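Local coordinates for protein toll-like receptor 13 (Mus musculus, PDB 4Z0C) that recognises and binds bacterial 23S rRNA as an innate immune receptor and signals through MYD88 and TRAF6 to activate NF-kappa-B, at residues S382-P387 against N406-W411; K337-F342 against H361-S366; L639-Q644 against C667-F672. All blocks are in the same frame, centred on the assembly; numbering follows the deposited sequence.

In the fold
The three contacts sample one leucine-rich repeat solenoid, the ectodomain of the receptor, in the chain order contact 2, contact 1, contact 3. Contact 2 joins repeats 13 and 14, and contact 1 joins repeats 15 and 16, each just after the short parallel strands. Their centres lie about 10 Å apart and they touch: Ser384 O is 2.7 Å from His361 N, a probable hydrogen bond, so four successive turns form one continuous block. Contact 3 lies across the centre of the chain, its centre about 56 Å from that of contact 1 and about 65 Å from that of contact 2, where repeat 25 meets the C-terminal LRRCT cap. Together they illustrate how a solenoid is propagated and how it is ended.

Contact 1: residues S382-P387 against N406-W411; sequences SLSRNP and NLAACW
Leu383 and Asn406 are joined where two neighbouring turns of the leucine-rich repeat solenoid, repeats 15 and 16, leave their parallel strands. The backbone bonds come first. Leu383 N donates to Asn406 O at 2.7 Å, almost straight at 169°, and is one of the bonds of the parallel bridge between Ser382 and Asn406. Further on, Ala408 O takes a bond from Arg385 N at 3.1 Å and a weak one from the hydroxyl of Ser384. That acceptor belongs to a type II turn, Leu407 to Cys410.

Side-chain polar groups shape the same turn. With CG anti to the backbone N (chi1 -174°), the carboxamide of Asn406 turns back so that OD1 accepts from Ala408 N at 3.1 Å, an Asx turn. Asn386 is a rung of the asparagine ladder of this fold: its ND2 donates to Leu383 O at 2.7 Å and also to Leu359 O in the preceding turn. Cys410 holds the equivalent place one repeat later, and its SG lies 3.2 Å from Leu383 O.

Apolar contacts complete the join. Leu383 and Leu407 run side by side in the interior, CD1 of the former 3.8 Å from CD2 of the latter. On the outside, the methyl of Ala409 sits over one face of the Arg385 guanidinium. Trp411 also packs on Val413 of the second subunit, so this end of the contact reaches the dimer interface. There, Pro387 CB stands 3.7 Å from the centroid of the Trp411 six-membered ring, only 10° off its normal, a CH-pi contact over the face.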
loop_
_atom_site.group_PDB
_atom_site.type_symbol
_atom_site.label_atom_id
_atom_site.label_comp_id
_atom_site.label_asym_id
_atom_site.label_seq_id
_atom_site.Cartn_x
_atom_site.Cartn_y
_atom_site.Cartn_z
ATOM N N SER A 382 14.033 -8.392 23.659
ATOM C CA SER A 382 13.357 -8.566 22.386
ATOM C C SER A 382 12.365 -9.733 22.400
ATOM O O SER A 382 12.712 -10.850 22.773
ATOM C CB SER A 382 14.357 -8.745 21.258
ATOM O OG SER A 382 13.698 -9.244 20.111
ATOM N N LEU A 383 11.132 -9.462 21.970
ATOM C CA LEU A 383 10.106 -10.496 21.855
ATOM C C LEU A 383 9.602 -10.597 20.418
ATOM O O LEU A 383 8.572 -11.234 20.181
ATOM C CB LEU A 383 8.917 -10.180 22.780
ATOM C CG LEU A 383 9.274 -9.980 24.260
ATOM C CD1 LEU A 383 8.111 -9.526 25.114
ATOM C CD2 LEU A 383 9.808 -11.250 24.788
ATOM N N SER A 384 10.303 -9.942 19.480
ATOM C CA SER A 384 9.891 -9.891 18.072
ATOM C C SER A 384 9.525 -11.235 17.504
ATOM O O SER A 384 10.158 -12.227 17.831
ATOM C CB SER A 384 10.974 -9.295 17.169
ATOM O OG SER A 384 11.023 -7.915 17.363
ATOM N N ARG A 385 8.520 -11.244 16.632
ATOM C CA ARG A 385 8.107 -12.454 15.931
ATOM C C ARG A 385 7.641 -13.538 16.878
ATOM O O ARG A 385 7.872 -14.720 16.636
ATOM C CB ARG A 385 9.218 -13.000 15.027
ATOM C CG ARG A 385 9.695 -12.003 14.024
ATOM C CD ARG A 385 10.189 -12.647 12.737
ATOM N NE ARG A 385 10.493 -11.588 11.774
ATOM C CZ ARG A 385 9.646 -11.139 10.850
ATOM N NH1 ARG A 385 8.435 -11.671 10.736
ATOM N NH2 ARG A 385 10.014 -10.162 10.035
ATOM N N ASN A 386 6.981 -13.131 17.950
ATOM C CA ASN A 386 6.182 -14.064 18.726
ATOM C C ASN A 386 4.705 -13.851 18.416
ATOM O O ASN A 386 4.277 -12.728 18.178
ATOM C CB ASN A 386 6.479 -13.951 20.228
ATOM C CG ASN A 386 7.807 -14.622 20.620
ATOM O OD1 ASN A 386 7.896 -15.844 20.679
ATOM N ND2 ASN A 386 8.836 -13.817 20.884
ATOM N N PRO A 387 3.926 -14.946 18.379
ATOM C CA PRO A 387 2.487 -14.850 18.106
ATOM C C PRO A 387 1.728 -14.309 19.314
ATOM O O PRO A 387 0.816 -14.960 19.803
ATOM C CB PRO A 387 2.088 -16.301 17.834
ATOM C CG PRO A 387 3.085 -17.118 18.638
ATOM C CD PRO A 387 4.374 -16.340 18.555
ATOM N N ASN A 406 11.878 -4.474 22.082
ATOM C CA ASN A 406 11.557 -4.797 20.693
ATOM C C ASN A 406 10.424 -5.825 20.606
ATOM O O ASN A 406 10.594 -7.002 20.978
ATOM C CB ASN A 406 12.796 -5.312 19.956
ATOM C CG ASN A 406 12.552 -5.514 18.464
ATOM O OD1 ASN A 406 11.518 -5.110 17.925
ATOM N ND2 ASN A 406 13.500 -6.160 17.794
ATOM N N LEU A 407 9.284 -5.356 20.100
ATOM C CA LEU A 407 8.068 -6.139 19.932
ATOM C C LEU A 407 7.639 -6.168 18.466
ATOM O O LEU A 407 6.487 -6.404 18.167
ATOM C CB LEU A 407 6.951 -5.511 20.764
ATOM C CG LEU A 407 7.066 -5.699 22.272
ATOM C CD1 LEU A 407 6.142 -4.745 22.977
ATOM C CD2 LEU A 407 6.652 -7.121 22.600
ATOM N N ALA A 408 8.574 -5.935 17.557
ATOM C CA ALA A 408 8.265 -5.886 16.135
ATOM C C ALA A 408 7.786 -7.219 15.579
ATOM O O ALA A 408 8.263 -8.265 15.974
ATOM C CB ALA A 408 9.474 -5.406 15.350
ATOM N N ALA A 409 6.820 -7.158 14.669
ATOM C CA ALA A 409 6.309 -8.323 13.949
ATOM C C ALA A 409 5.701 -9.386 14.853
ATOM O O ALA A 409 5.588 -10.554 14.471
ATOM C CB ALA A 409 7.363 -8.916 13.033
ATOM N N CYS A 410 5.296 -8.982 16.050
ATOM C CA CYS A 410 4.386 -9.812 16.814
ATOM C C CYS A 410 2.974 -9.647 16.212
ATOM O O CYS A 410 2.827 -9.109 15.111
ATOM C CB CYS A 410 4.392 -9.400 18.272
ATOM S SG CYS A 410 5.939 -9.760 19.089
ATOM N N TRP A 411 1.943 -10.113 16.912
ATOM C CA TRP A 411 0.579 -10.030 16.379
ATOM C C TRP A 411 -0.281 -9.075 17.190
ATOM O O TRP A 411 -1.500 -9.219 17.261
ATOM C CB TRP A 411 -0.078 -11.414 16.348
ATOM C CG TRP A 411 0.574 -12.398 15.436
ATOM C CD1 TRP A 411 1.613 -12.169 14.572
ATOM C CD2 TRP A 411 0.237 -13.782 15.300
ATOM N NE1 TRP A 411 1.935 -13.328 13.901
ATOM C CE2 TRP A 411 1.110 -14.334 14.336
ATOM C CE3 TRP A 411 -0.700 -14.614 15.916
ATOM C CZ2 TRP A 411 1.048 -15.671 13.953
ATOM C CZ3 TRP A 411 -0.759 -15.953 15.537
ATOM C CH2 TRP A 411 0.104 -16.464 14.559
#

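Contact 2: residues K337-F342 against H361-S366; sequences KCQLSF and HNKFKS
Leu340 O accepts from Lys363 N at 2.9 Å, the shorter of two direct hydrogen bonds that tie repeat 13 to repeat 14 of the leucine-rich solenoid. The same carbonyl oxygen lies over the centre of one face of the Phe364 ring, 4.0 Å above its plane. Phe364 carries CG beside its own backbone N (chi1 -71°), which brings the ring back toward the neighbouring turn, where CZ meets Leu340 CB at 3.6 Å.

The second bond comes from the asparagine ladder. Asn362 OD1 accepts from Leu340 N at 3.3 Å, with the donor above the plane of the carboxamide carbonyl. Its ND2 is held by two backbone oxygens, Leu335 O of the preceding repeat and Leu359 O of its own. The buried amide is therefore gripped at both ends, which fixes its rotation.

Farther along, the turns separate and a water spans them, donating to Ser341 O at 2.8 Å and accepting from Lys365 N at 3.0 Å. At the other, exposed end, Lys337 crosses His361 obliquely, with NZ 3.5 Å from ND1. Gln339 runs alongside Lys363, its OE1 3.5 Å from CE.

The chemistry divides accordingly: the buried side is held by amides and an aromatic ring, whereas the solvent-facing end brings a lysine amine close to an imidazole, a neighbour that would probably disfavour a second proton on His361.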
loop_
_atom_site.group_PDB
_atom_site.type_symbol
_atom_site.label_atom_id
_atom_site.label_comp_id
_atom_site.label_asym_id
_atom_site.label_seq_id
_atom_site.Cartn_x
_atom_site.Cartn_y
_atom_site.Cartn_z
ATOM N N LYS A 337 14.579 -18.239 18.079
ATOM C CA LYS A 337 14.367 -19.324 17.109
ATOM C C LYS A 337 14.393 -20.724 17.715
ATOM O O LYS A 337 14.725 -21.685 17.032
ATOM C CB LYS A 337 15.367 -19.283 15.939
ATOM C CG LYS A 337 15.338 -18.067 15.019
ATOM C CD LYS A 337 16.072 -18.427 13.711
ATOM C CE LYS A 337 16.559 -17.230 12.890
ATOM N NZ LYS A 337 16.124 -15.908 13.405
ATOM N N CYS A 338 14.050 -20.843 18.990
ATOM C CA CYS A 338 13.801 -22.156 19.577
ATOM C C CYS A 338 12.319 -22.497 19.382
ATOM O O CYS A 338 11.697 -22.032 18.430
ATOM C CB CYS A 338 14.163 -22.146 21.057
ATOM S SG CYS A 338 15.900 -21.748 21.383
ATOM N N GLN A 339 11.747 -23.294 20.278
ATOM C CA GLN A 339 10.313 -23.606 20.200
ATOM C C GLN A 339 9.620 -23.244 21.508
ATOM O O GLN A 339 8.676 -23.883 21.908
ATOM C CB GLN A 339 10.105 -25.090 19.900
ATOM C CG GLN A 339 10.709 -25.549 18.582
ATOM C CD GLN A 339 9.945 -25.008 17.395
ATOM O OE1 GLN A 339 8.720 -25.047 17.373
ATOM N NE2 GLN A 339 10.661 -24.493 16.408
ATOM N N LEU A 340 10.105 -22.208 22.173
ATOM C CA LEU A 340 9.615 -21.863 23.495
ATOM C C LEU A 340 8.186 -21.356 23.448
ATOM O O LEU A 340 7.860 -20.477 22.637
ATOM C CB LEU A 340 10.511 -20.794 24.112
ATOM C CG LEU A 340 11.936 -21.255 24.449
ATOM C CD1 LEU A 340 12.846 -20.057 24.691
ATOM C CD2 LEU A 340 11.904 -22.196 25.678
ATOM N N SER A 341 7.328 -21.919 24.296
ATOM C CA SER A 341 5.999 -21.359 24.456
ATOM C C SER A 341 5.739 -21.001 25.909
ATOM O O SER A 341 4.782 -20.307 26.224
ATOM C CB SER A 341 4.920 -22.289 23.892
ATOM O OG SER A 341 4.810 -23.494 24.628
ATOM N N PHE A 342 6.603 -21.445 26.805
ATOM C CA PHE A 342 6.396 -21.091 28.203
ATOM C C PHE A 342 7.699 -20.772 28.887
ATOM O O PHE A 342 8.686 -21.491 28.728
ATOM C CB PHE A 342 5.646 -22.196 28.971
ATOM C CG PHE A 342 5.250 -21.790 30.366
ATOM C CD1 PHE A 342 4.168 -20.944 30.576
ATOM C CD2 PHE A 342 5.962 -22.241 31.466
ATOM C CE1 PHE A 342 3.809 -20.564 31.865
ATOM C CE2 PHE A 342 5.609 -21.866 32.757
ATOM C CZ PHE A 342 4.540 -21.036 32.959
ATOM N N HIS A 361 11.225 -14.683 17.871
ATOM C CA HIS A 361 11.011 -15.769 16.908
ATOM C C HIS A 361 10.759 -17.138 17.587
ATOM O O HIS A 361 11.238 -18.190 17.132
ATOM C CB HIS A 361 12.193 -15.844 15.942
ATOM C CG HIS A 361 11.825 -16.287 14.562
ATOM N ND1 HIS A 361 12.578 -15.956 13.454
ATOM C CD2 HIS A 361 10.790 -17.033 14.108
ATOM C CE1 HIS A 361 12.026 -16.490 12.377
ATOM N NE2 HIS A 361 10.940 -17.147 12.748
ATOM N N ASN A 362 9.994 -17.116 18.677
ATOM C CA ASN A 362 9.555 -18.343 19.318
ATOM C C ASN A 362 8.044 -18.576 19.131
ATOM O O ASN A 362 7.478 -18.226 18.091
ATOM C CB ASN A 362 9.967 -18.363 20.797
ATOM C CG ASN A 362 11.455 -18.723 20.975
ATOM O OD1 ASN A 362 11.853 -19.862 20.726
ATOM N ND2 ASN A 362 12.267 -17.758 21.411
ATOM N N LYS A 363 7.404 -19.192 20.120
ATOM C CA LYS A 363 5.989 -19.532 20.023
ATOM C C LYS A 363 5.264 -18.963 21.230
ATOM O O LYS A 363 4.300 -19.543 21.707
ATOM C CB LYS A 363 5.794 -21.055 20.001
ATOM C CG LYS A 363 6.583 -21.845 18.950
ATOM C CD LYS A 363 6.194 -21.414 17.565
ATOM C CE LYS A 363 6.873 -22.252 16.500
ATOM N NZ LYS A 363 7.078 -21.414 15.271
ATOM N N PHE A 364 5.742 -17.840 21.749
ATOM C CA PHE A 364 5.094 -17.226 22.898
ATOM C C PHE A 364 3.786 -16.559 22.477
ATOM O O PHE A 364 3.759 -15.663 21.610
ATOM C CB PHE A 364 6.008 -16.188 23.561
ATOM C CG PHE A 364 7.203 -16.774 24.302
ATOM C CD1 PHE A 364 7.028 -17.531 25.458
ATOM C CD2 PHE A 364 8.500 -16.528 23.859
ATOM C CE1 PHE A 364 8.116 -18.040 26.146
ATOM C CE2 PHE A 364 9.602 -17.049 24.536
ATOM C CZ PHE A 364 9.405 -17.799 25.685
ATOM N N LYS A 365 2.697 -17.016 23.077
ATOM C CA LYS A 365 1.417 -16.345 22.945
ATOM C C LYS A 365 1.259 -15.406 24.131
ATOM O O LYS A 365 0.620 -14.359 24.044
ATOM C CB LYS A 365 0.282 -17.360 22.913
ATOM C CG LYS A 365 0.198 -18.133 21.612
ATOM C CD LYS A 365 -1.056 -19.018 21.586
ATOM C CE LYS A 365 -0.961 -20.021 20.456
ATOM N NZ LYS A 365 -2.146 -20.887 20.418
ATOM N N SER A 366 1.890 -15.774 25.235
ATOM C CA SER A 366 1.868 -14.946 26.423
ATOM C C SER A 366 3.039 -15.266 27.350
ATOM O O SER A 366 3.889 -16.097 27.036
ATOM C CB SER A 366 0.547 -15.134 27.175
ATOM O OG SER A 366 0.383 -14.120 28.148
HETATM O O HOH W 1 2.460 -19.067 25.191
#

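Contact 3: residues L639-Q644 against C667-F672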
loop_
_atom_site.group_PDB
_atom_site.type_symbol
_atom_site.label_atom_id
_atom_site.label_comp_id
_atom_site.label_asym_id
_atom_site.label_seq_id
_atom_site.Cartn_x
_atom_site.Cartn_y
_atom_site.Cartn_z
ATOM N N LEU A 639 11.762 18.298 -20.174
ATOM C CA LEU A 639 12.237 19.641 -20.499
ATOM C C LEU A 639 12.909 19.631 -21.863
ATOM O O LEU A 639 13.737 18.762 -22.136
ATOM C CB LEU A 639 13.204 20.128 -19.431
ATOM C CG LEU A 639 12.721 21.001 -18.269
ATOM C CD1 LEU A 639 11.229 20.997 -18.081
ATOM C CD2 LEU A 639 13.403 20.557 -16.997
ATOM N N LYS A 640 12.535 20.586 -22.720
ATOM C CA LYS A 640 13.071 20.689 -24.082
ATOM C C LYS A 640 14.121 21.799 -24.212
ATOM O O LYS A 640 15.012 21.747 -25.069
ATOM C CB LYS A 640 11.949 20.953 -25.091
ATOM C CG LYS A 640 11.034 19.766 -25.376
ATOM C CD LYS A 640 9.596 20.061 -24.928
ATOM C CE LYS A 640 9.022 21.246 -25.717
ATOM N NZ LYS A 640 7.676 21.721 -25.242
ATOM N N VAL A 641 13.998 22.810 -23.363
ATOM C CA VAL A 641 14.837 23.986 -23.449
ATOM C C VAL A 641 15.220 24.460 -22.065
ATOM O O VAL A 641 14.371 24.547 -21.178
ATOM C CB VAL A 641 14.079 25.155 -24.180
ATOM C CG1 VAL A 641 14.807 26.492 -24.003
ATOM C CG2 VAL A 641 13.881 24.831 -25.661
ATOM N N ILE A 642 16.502 24.764 -21.874
ATOM C CA ILE A 642 16.912 25.500 -20.690
ATOM C C ILE A 642 17.851 26.674 -21.059
ATOM O O ILE A 642 18.629 26.574 -22.005
ATOM C CB ILE A 642 17.484 24.527 -19.636
ATOM C CG1 ILE A 642 17.732 25.220 -18.297
ATOM C CG2 ILE A 642 18.686 23.803 -20.173
ATOM C CD1 ILE A 642 19.121 25.587 -18.058
ATOM N N ASN A 643 17.740 27.784 -20.328
ATOM C CA ASN A 643 18.472 29.002 -20.631
ATOM C C ASN A 643 18.679 29.846 -19.386
ATOM O O ASN A 643 18.246 29.462 -18.302
ATOM C CB ASN A 643 17.755 29.831 -21.726
ATOM C CG ASN A 643 16.325 30.240 -21.338
ATOM O OD1 ASN A 643 16.083 30.784 -20.263
ATOM N ND2 ASN A 643 15.372 29.957 -22.222
ATOM N N GLN A 644 19.298 31.014 -19.581
ATOM C CA GLN A 644 19.688 31.937 -18.520
ATOM C C GLN A 644 18.547 32.340 -17.613
ATOM O O GLN A 644 18.758 32.592 -16.426
ATOM C CB GLN A 644 20.263 33.232 -19.120
ATOM C CG GLN A 644 21.180 33.056 -20.296
ATOM C CD GLN A 644 20.557 33.433 -21.622
ATOM O OE1 GLN A 644 19.807 32.663 -22.217
ATOM N NE2 GLN A 644 20.877 34.631 -22.099
ATOM N N CYS A 667 19.038 26.299 -31.504
ATOM C CA CYS A 667 19.612 27.530 -30.980
ATOM C C CYS A 667 18.975 27.965 -29.663
ATOM O O CYS A 667 19.538 28.796 -28.953
ATOM C CB CYS A 667 19.485 28.664 -32.015
ATOM S SG CYS A 667 20.568 28.494 -33.459
ATOM N N ASP A 668 17.797 27.432 -29.341
ATOM C CA ASP A 668 17.158 27.763 -28.069
ATOM C C ASP A 668 18.036 27.331 -26.900
ATOM O O ASP A 668 17.984 27.919 -25.824
ATOM C CB ASP A 668 15.785 27.112 -27.962
ATOM C CG ASP A 668 14.778 27.729 -28.910
ATOM O OD1 ASP A 668 15.102 27.862 -30.105
ATOM O OD2 ASP A 668 13.671 28.091 -28.461
ATOM N N ASN A 669 18.856 26.310 -27.129
ATOM C CA ASN A 669 19.738 25.779 -26.098
ATOM C C ASN A 669 21.185 26.188 -26.254
ATOM O O ASN A 669 22.058 25.650 -25.556
ATOM C CB ASN A 669 19.640 24.247 -26.057
ATOM C CG ASN A 669 18.363 23.780 -25.426
ATOM O OD1 ASN A 669 17.945 24.322 -24.407
ATOM N ND2 ASN A 669 17.708 22.803 -26.047
ATOM N N LEU A 670 21.441 27.125 -27.171
ATOM C CA LEU A 670 22.810 27.541 -27.465
ATOM C C LEU A 670 23.499 28.122 -26.236
ATOM O O LEU A 670 24.608 27.736 -25.934
ATOM C CB LEU A 670 22.878 28.522 -28.643
ATOM C CG LEU A 670 24.302 28.995 -28.962
ATOM C CD1 LEU A 670 25.161 27.796 -29.320
ATOM C CD2 LEU A 670 24.326 30.022 -30.084
ATOM N N TRP A 671 22.840 29.022 -25.507
ATOM C CA TRP A 671 23.468 29.527 -24.287
ATOM C C TRP A 671 23.795 28.399 -23.286
ATOM O O TRP A 671 24.900 28.351 -22.725
ATOM C CB TRP A 671 22.616 30.598 -23.587
ATOM C CG TRP A 671 23.269 30.971 -22.270
ATOM C CD1 TRP A 671 24.286 31.872 -22.080
ATOM C CD2 TRP A 671 22.993 30.402 -20.976
ATOM N NE1 TRP A 671 24.645 31.913 -20.749
ATOM C CE2 TRP A 671 23.868 31.020 -20.052
ATOM C CE3 TRP A 671 22.087 29.444 -20.509
ATOM C CZ2 TRP A 671 23.856 30.708 -18.686
ATOM C CZ3 TRP A 671 22.080 29.136 -19.148
ATOM C CH2 TRP A 671 22.952 29.769 -18.256
ATOM N N PHE A 672 22.841 27.488 -23.083
ATOM C CA PHE A 672 23.012 26.410 -22.113
ATOM C C PHE A 672 24.188 25.493 -22.468
ATOM O O PHE A 672 25.027 25.217 -21.626
ATOM C CB PHE A 672 21.720 25.586 -21.939
ATOM C CG PHE A 672 21.877 24.402 -21.001
ATOM C CD1 PHE A 672 21.943 24.598 -19.625
ATOM C CD2 PHE A 672 22.003 23.107 -21.500
ATOM C CE1 PHE A 672 22.087 23.522 -18.764
ATOM C CE2 PHE A 672 22.160 22.030 -20.651
ATOM C CZ PHE A 672 22.202 22.238 -19.280
#
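This is a capping contact, in which repeat 25, near the C-terminal end of the leucine-rich solenoid, packs through residues 639-644 against helix 670-678 and the 3-10 residues 667-669 before it, in the LRRCT region. Cys667, just before the helix, is disulfide-bonded to Cys709, and the residues that follow press on the turn of repeat 25.

Asn669 supplies the polar part. Its carboxamide lies alongside the extended backbone at Val641 and bonds on both sides of that residue: ND2 donates to Lys640 O at 3.1 Å, nearly straight at 176° and in the carbonyl plane, while OD1 accepts from Ile642 N at 2.9 Å. The side chain thus reads the chain edge much as another strand would. ND2 also donates to Gln664 O, which ties the amide back to the start of the cap.

Two rings carry most of the apolar packing. Ile642 lays CG2 over the centre of the Phe672 ring, 3.4 Å from its centroid, and both side chains also pack on Phe656 of strand 655-657. Outside them Trp671, which also stacks with Trp675, is crossed by Gln644: the amide and indole planes are 27° apart, and Gln644 CG sits 3.3 Å from the centroid of the five-membered ring.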